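Local coordinates for protein N5-carboxyaminoimidazole ribonucleotide synthetase (Bacillus anthracis, PDB 3QFF) that probably catalyses the ATP-dependent carboxylation of 5-aminoimidazole ribonucleotide by bicarbonate to N5-carboxyaminoimidazole ribonucleotide in purine biosynthesis, at residues T110-R113 / F114-K117; L91-L94 / E95-Y99. One frame throughout, in Å; residues are numbered along the deposited sequence.

Interaction 1: residues T110-R113 / F114-K117; sequences TQNR and FTEK. With ADP (adenosine-5'-diphosphate), chain C.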
loop_
_atom_site.group_PDB
_atom_site.type_symbol
_atom_site.label_atom_id
_atom_site.label_comp_id
_atom_site.label_asym_id
_atom_site.label_seq_id
_atom_site.Cartn_x
_atom_site.Cartn_y
_atom_site.Cartn_z
ATOM N N THR A 110 -19.794 21.290 6.584
ATOM C CA THR A 110 -18.474 21.661 6.038
ATOM C C THR A 110 -18.575 22.293 4.646
ATOM O O THR A 110 -17.585 22.769 4.102
ATOM C CB THR A 110 -17.516 20.448 5.945
ATOM O OG1 THR A 110 -18.065 19.471 5.046
ATOM C CG2 THR A 110 -17.303 19.823 7.308
ATOM N N GLN A 111 -19.769 22.293 4.071
ATOM C CA GLN A 111 -19.952 22.797 2.708
ATOM C C GLN A 111 -20.154 24.308 2.620
ATOM O O GLN A 111 -20.103 24.890 1.535
ATOM C CB GLN A 111 -21.087 22.029 2.021
ATOM C CG GLN A 111 -20.604 20.711 1.450
ATOM C CD GLN A 111 -19.734 20.918 0.226
ATOM O OE1 GLN A 111 -20.242 21.168 -0.875
ATOM N NE2 GLN A 111 -18.419 20.827 0.407
ATOM N N ASN A 112 -20.363 24.940 3.765
ATOM C CA ASN A 112 -20.603 26.373 3.834
ATOM C C ASN A 112 -19.697 26.956 4.915
ATOM O O ASN A 112 -19.791 26.542 6.073
ATOM C CB ASN A 112 -22.090 26.635 4.160
ATOM C CG ASN A 112 -22.433 28.124 4.235
ATOM O OD1 ASN A 112 -21.873 28.863 5.038
ATOM N ND2 ASN A 112 -23.386 28.561 3.397
ATOM N N ARG A 113 -18.827 27.894 4.528
ATOM C CA ARG A 113 -17.808 28.459 5.441
ATOM C C ARG A 113 -18.411 29.065 6.699
ATOM O O ARG A 113 -17.842 28.964 7.787
ATOM C CB ARG A 113 -16.968 29.535 4.743
ATOM C CG ARG A 113 -16.094 29.026 3.607
ATOM C CD ARG A 113 -15.052 30.082 3.234
ATOM N NE ARG A 113 -14.343 29.716 2.010
ATOM C CZ ARG A 113 -13.226 28.992 1.982
ATOM N NH1 ARG A 113 -12.657 28.709 0.815
ATOM N NH2 ARG A 113 -12.679 28.556 3.116
ATOM N N PHE A 114 -19.565 29.705 6.548
ATOM C CA PHE A 114 -20.254 30.283 7.705
ATOM C C PHE A 114 -20.823 29.204 8.622
ATOM O O PHE A 114 -20.566 29.214 9.821
ATOM C CB PHE A 114 -21.346 31.275 7.267
ATOM C CG PHE A 114 -22.006 31.977 8.415
ATOM C CD1 PHE A 114 -21.382 33.058 9.031
ATOM C CD2 PHE A 114 -23.224 31.535 8.906
ATOM C CE1 PHE A 114 -21.986 33.710 10.104
ATOM C CE2 PHE A 114 -23.833 32.182 9.987
ATOM C CZ PHE A 114 -23.201 33.265 10.587
ATOM N N THR A 115 -21.587 28.270 8.061
ATOM C CA THR A 115 -22.098 27.132 8.836
ATOM C C THR A 115 -20.952 26.396 9.538
ATOM O O THR A 115 -21.071 26.005 10.709
ATOM C CB THR A 115 -22.903 26.164 7.943
ATOM O OG1 THR A 115 -23.864 26.922 7.209
ATOM C CG2 THR A 115 -23.650 25.146 8.773
ATOM N N GLU A 116 -19.842 26.249 8.817
ATOM C CA GLU A 116 -18.668 25.527 9.294
ATOM C C GLU A 116 -18.076 26.195 10.538
ATOM O O GLU A 116 -17.873 25.529 11.548
ATOM C CB GLU A 116 -17.622 25.419 8.175
ATOM C CG GLU A 116 -16.340 24.658 8.501
ATOM C CD GLU A 116 -15.433 24.531 7.285
ATOM O OE1 GLU A 116 -15.096 25.567 6.663
ATOM O OE2 GLU A 116 -15.069 23.395 6.923
ATOM N N LYS A 117 -17.820 27.502 10.463
ATOM C CA LYS A 117 -17.304 28.251 11.614
ATOM C C LYS A 117 -18.237 28.230 12.830
ATOM O O LYS A 117 -17.768 28.058 13.972
ATOM C CB LYS A 117 -16.892 29.669 11.210
ATOM C CG LYS A 117 -15.509 29.663 10.564
ATOM C CD LYS A 117 -15.006 31.044 10.227
ATOM C CE LYS A 117 -13.479 31.075 10.226
ATOM N NZ LYS A 117 -12.885 30.018 9.333
HETATM P PB ADP C . -9.299 27.534 0.420
HETATM O O1B ADP C . -9.315 28.065 -0.995
HETATM O O2B ADP C . -10.618 26.920 0.835
HETATM O O3B ADP C . -8.086 26.687 0.726
HETATM P PA ADP C . -8.614 28.993 2.851
HETATM O O1A ADP C . -7.901 27.722 3.263
HETATM O O2A ADP C . -9.709 29.566 3.721
HETATM O O3A ADP C . -9.172 28.872 1.331
HETATM O "O5'" ADP C . -7.508 30.151 2.715
HETATM C "C5'" ADP C . -6.496 30.056 1.715
HETATM C "C4'" ADP C . -5.197 30.631 2.257
HETATM O "O4'" ADP C . -5.406 31.992 2.638
HETATM C "C3'" ADP C . -4.724 29.896 3.502
HETATM O "O3'" ADP C . -3.758 28.894 3.174
HETATM C "C2'" ADP C . -4.139 30.986 4.379
HETATM O "O2'" ADP C . -2.726 31.070 4.172
HETATM C "C1'" ADP C . -4.783 32.276 3.896
HETATM N N9 ADP C . -5.802 32.739 4.879
HETATM C C8 ADP C . -7.115 32.428 4.866
HETATM N N7 ADP C . -7.771 33.012 5.900
HETATM C C5 ADP C . -6.871 33.722 6.600
HETATM C C6 ADP C . -6.896 34.580 7.812
HETATM N N6 ADP C . -8.048 34.801 8.495
HETATM N N1 ADP C . -5.723 35.134 8.210
HETATM C C2 ADP C . -4.570 34.925 7.547
HETATM N N3 ADP C . -4.479 34.160 6.445
HETATM C C4 ADP C . -5.574 33.543 5.926
#
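Asn112 and Thr115 meet where a loop turns into a helix, and they illustrate how a side-chain N-cap serves the first turn. Asn112 reaches back over the helix start because its chi1 of -179° sets CG beside the carbonyl carbon. There OD1 accepts from Thr115 N at 3.1 Å, the donor standing above the plane of the amide carbonyl, and more weakly from Phe114 N at 2.9 Å through a bent N-H. Two amides of the opening turn are thus served by one oxygen. The backbone takes over at once: Asn112 O receives Glu116 N at 2.8 Å, and Arg113 O receives Lys117 N at 3.0 Å.

The tightly packed side is that of Glu116, a buried residue whose CB lies 3.2 Å from Asn112 O. Its extended chain carries OE2 back beside Thr110, where the peptide N of Leu275 is its hydrogen-bond donor. The looser side belongs to partly exposed residues: the Asn112 and Thr115 side chains cross at about a right angle, with CG of Asn112 3.5 Å from OG1 of Thr115.

Arg113, the first residue of the helix, reaches out from it with an extended chain. Its NH1 gives a nearly straight bond (166°) to ADP O2B, 2.7 Å away and in the guanidinium plane, while NH2 forms a salt bridge with Glu274. Strand 270-276 touches Glu116 of helix 113-122 and Thr110 at the end of helix 105-110, while strand 130-133 packs against Phe114 and Lys117.

Interaction 2: residues L91-L94 / E95-Y99; sequences LQWL and EKHAY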
loop_
_atom_site.group_PDB
_atom_site.type_symbol
_atom_site.label_atom_id
_atom_site.label_comp_id
_atom_site.label_asym_id
_atom_site.label_seq_id
_atom_site.Cartn_x
_atom_site.Cartn_y
_atom_site.Cartn_z
ATOM N N LEU A 91 -28.150 12.832 -1.062
ATOM C CA LEU A 91 -27.606 12.469 0.261
ATOM C C LEU A 91 -28.649 11.810 1.157
ATOM O O LEU A 91 -28.350 10.796 1.796
ATOM C CB LEU A 91 -26.990 13.672 0.985
ATOM C CG LEU A 91 -25.627 14.179 0.498
ATOM C CD1 LEU A 91 -25.312 15.523 1.161
ATOM C CD2 LEU A 91 -24.522 13.156 0.781
ATOM N N GLN A 92 -29.872 12.367 1.191
ATOM C CA GLN A 92 -30.929 11.775 2.010
ATOM C C GLN A 92 -31.287 10.387 1.481
ATOM O O GLN A 92 -31.490 9.452 2.263
ATOM C CB GLN A 92 -32.191 12.653 2.066
ATOM C CG GLN A 92 -33.256 12.083 3.011
ATOM C CD GLN A 92 -34.429 13.028 3.247
ATOM O OE1 GLN A 92 -34.472 13.740 4.251
ATOM N NE2 GLN A 92 -35.382 13.028 2.329
ATOM N N TRP A 93 -31.368 10.251 0.159
ATOM C CA TRP A 93 -31.707 8.946 -0.405
ATOM C C TRP A 93 -30.700 7.882 0.062
ATOM O O TRP A 93 -31.083 6.828 0.592
ATOM C CB TRP A 93 -31.823 8.977 -1.927
ATOM C CG TRP A 93 -32.489 7.726 -2.403
ATOM C CD1 TRP A 93 -33.838 7.511 -2.554
ATOM C CD2 TRP A 93 -31.847 6.490 -2.719
ATOM N NE1 TRP A 93 -34.067 6.219 -2.969
ATOM C CE2 TRP A 93 -32.860 5.571 -3.078
ATOM C CE3 TRP A 93 -30.506 6.070 -2.746
ATOM C CZ2 TRP A 93 -32.577 4.255 -3.463
ATOM C CZ3 TRP A 93 -30.226 4.758 -3.129
ATOM C CH2 TRP A 93 -31.258 3.866 -3.473
ATOM N N LEU A 94 -29.420 8.184 -0.111
ATOM C CA LEU A 94 -28.338 7.281 0.298
ATOM C C LEU A 94 -28.380 6.960 1.784
ATOM O O LEU A 94 -28.289 5.791 2.178
ATOM C CB LEU A 94 -26.989 7.905 -0.038
ATOM C CG LEU A 94 -26.667 7.939 -1.524
ATOM C CD1 LEU A 94 -25.619 9.006 -1.795
ATOM C CD2 LEU A 94 -26.205 6.563 -1.982
ATOM N N GLU A 95 -28.523 8.001 2.606
ATOM C CA GLU A 95 -28.531 7.839 4.058
ATOM C C GLU A 95 -29.659 6.921 4.531
ATOM O O GLU A 95 -29.477 6.113 5.446
ATOM C CB GLU A 95 -28.604 9.204 4.754
ATOM C CG GLU A 95 -28.090 9.197 6.190
ATOM C CD GLU A 95 -28.073 10.577 6.818
ATOM O OE1 GLU A 95 -28.673 11.509 6.243
ATOM O OE2 GLU A 95 -27.455 10.734 7.894
ATOM N N LYS A 96 -30.816 7.013 3.885
ATOM C CA LYS A 96 -31.952 6.252 4.344
ATOM C C LYS A 96 -32.195 4.940 3.589
ATOM O O LYS A 96 -32.716 3.990 4.169
ATOM C CB LYS A 96 -33.207 7.131 4.398
ATOM C CG LYS A 96 -33.015 8.463 5.191
ATOM C CD LYS A 96 -32.793 8.264 6.694
ATOM C CE LYS A 96 -32.303 9.550 7.335
ATOM N NZ LYS A 96 -31.806 9.363 8.729
ATOM N N HIS A 97 -31.781 4.861 2.324
ATOM C CA HIS A 97 -32.065 3.665 1.516
ATOM C C HIS A 97 -30.836 2.850 1.103
ATOM O O HIS A 97 -30.967 1.760 0.541
ATOM C CB HIS A 97 -32.911 4.031 0.291
ATOM C CG HIS A 97 -34.183 4.737 0.634
ATOM N ND1 HIS A 97 -35.202 4.132 1.340
ATOM C CD2 HIS A 97 -34.600 5.999 0.378
ATOM C CE1 HIS A 97 -36.195 4.991 1.498
ATOM N NE2 HIS A 97 -35.854 6.133 0.923
ATOM N N ALA A 98 -29.647 3.388 1.357
ATOM C CA ALA A 98 -28.412 2.630 1.202
ATOM C C ALA A 98 -27.718 2.613 2.554
ATOM O O ALA A 98 -28.303 3.008 3.572
ATOM C CB ALA A 98 -27.509 3.270 0.152
ATOM N N TYR A 99 -26.482 2.134 2.569
ATOM C CA TYR A 99 -25.691 2.188 3.783
ATOM C C TYR A 99 -24.581 3.236 3.646
ATOM O O TYR A 99 -23.547 2.982 3.022
ATOM C CB TYR A 99 -25.145 0.799 4.165
ATOM C CG TYR A 99 -24.409 0.824 5.479
ATOM C CD1 TYR A 99 -25.008 1.351 6.630
ATOM C CD2 TYR A 99 -23.109 0.335 5.578
ATOM C CE1 TYR A 99 -24.317 1.402 7.839
ATOM C CE2 TYR A 99 -22.417 0.370 6.779
ATOM C CZ TYR A 99 -23.024 0.901 7.907
ATOM O OH TYR A 99 -22.324 0.945 9.088
#
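Trp93 and His97, one helical turn apart, pair both through the backbone and through their rings near the end of helix 88-97. His97 N donates to Trp93 O at 2.7 Å; the same oxygen also takes a weak second bond from Lys96 N at 3.3 Å. The stronger bond of Lys96 N goes to Gln92 O, 3.0 Å away, while Leu91 O is satisfied by Glu95 N at 2.9 Å. The last acceptor in the series is Leu94 O, which receives Ala98 N at 2.9 Å. Ala98 is the first residue to leave helical backbone angles, and, as is usual at a helix C-terminus, its amide still donates to the carbonyl four residues back.

Alongside these backbone bonds, CB of His97 sits over one face of the Trp93 indole, 3.8 Å from the centroid of the six-membered ring, a CH-pi contact. The imidazole is inclined at 45° to the five-membered ring, its CD2 lying 3.4 Å from Trp93 CD1. A chi1 of -166° places CG of Trp93 on the carbonyl side of its residue, which turns the indole along the helix toward the following turn. The carboxylate of Glu95 finds its partners outside the segments: OE1 is hydrogen-bonded to Ser104 OG, and OE2 is satisfied as well.

Helix 66-74 lies alongside, touching Trp93 through Gln70 and Ala73, Leu94 through Ile69 and Ala98 through Ala73. Past the helix end, Tyr99 joins its backbone to Val79 on strand 78-81, at the edge of the four-stranded parallel sheet.

Together the two contacts exemplify opposite ends of helices: interaction 1 begins helix 113-122 with a side-chain cap, whereas interaction 2 finishes helix 88-97 with backbone bonds. Their centres are 22 Å apart and their nearest atoms about 7 Å, so they do not touch. Helix 105-110 follows interaction 2 along the chain and leads into interaction 1; Ser104, just before it, meets Glu95 of interaction 2, and Leu107 within it accepts from Thr110 of interaction 1. Only interaction 1 reaches the nucleotide pocket, through Arg113. Interaction 2 is structural packing in the preATP-grasp region, with Leu91 CD1 still 18.6 Å from ADP O2B.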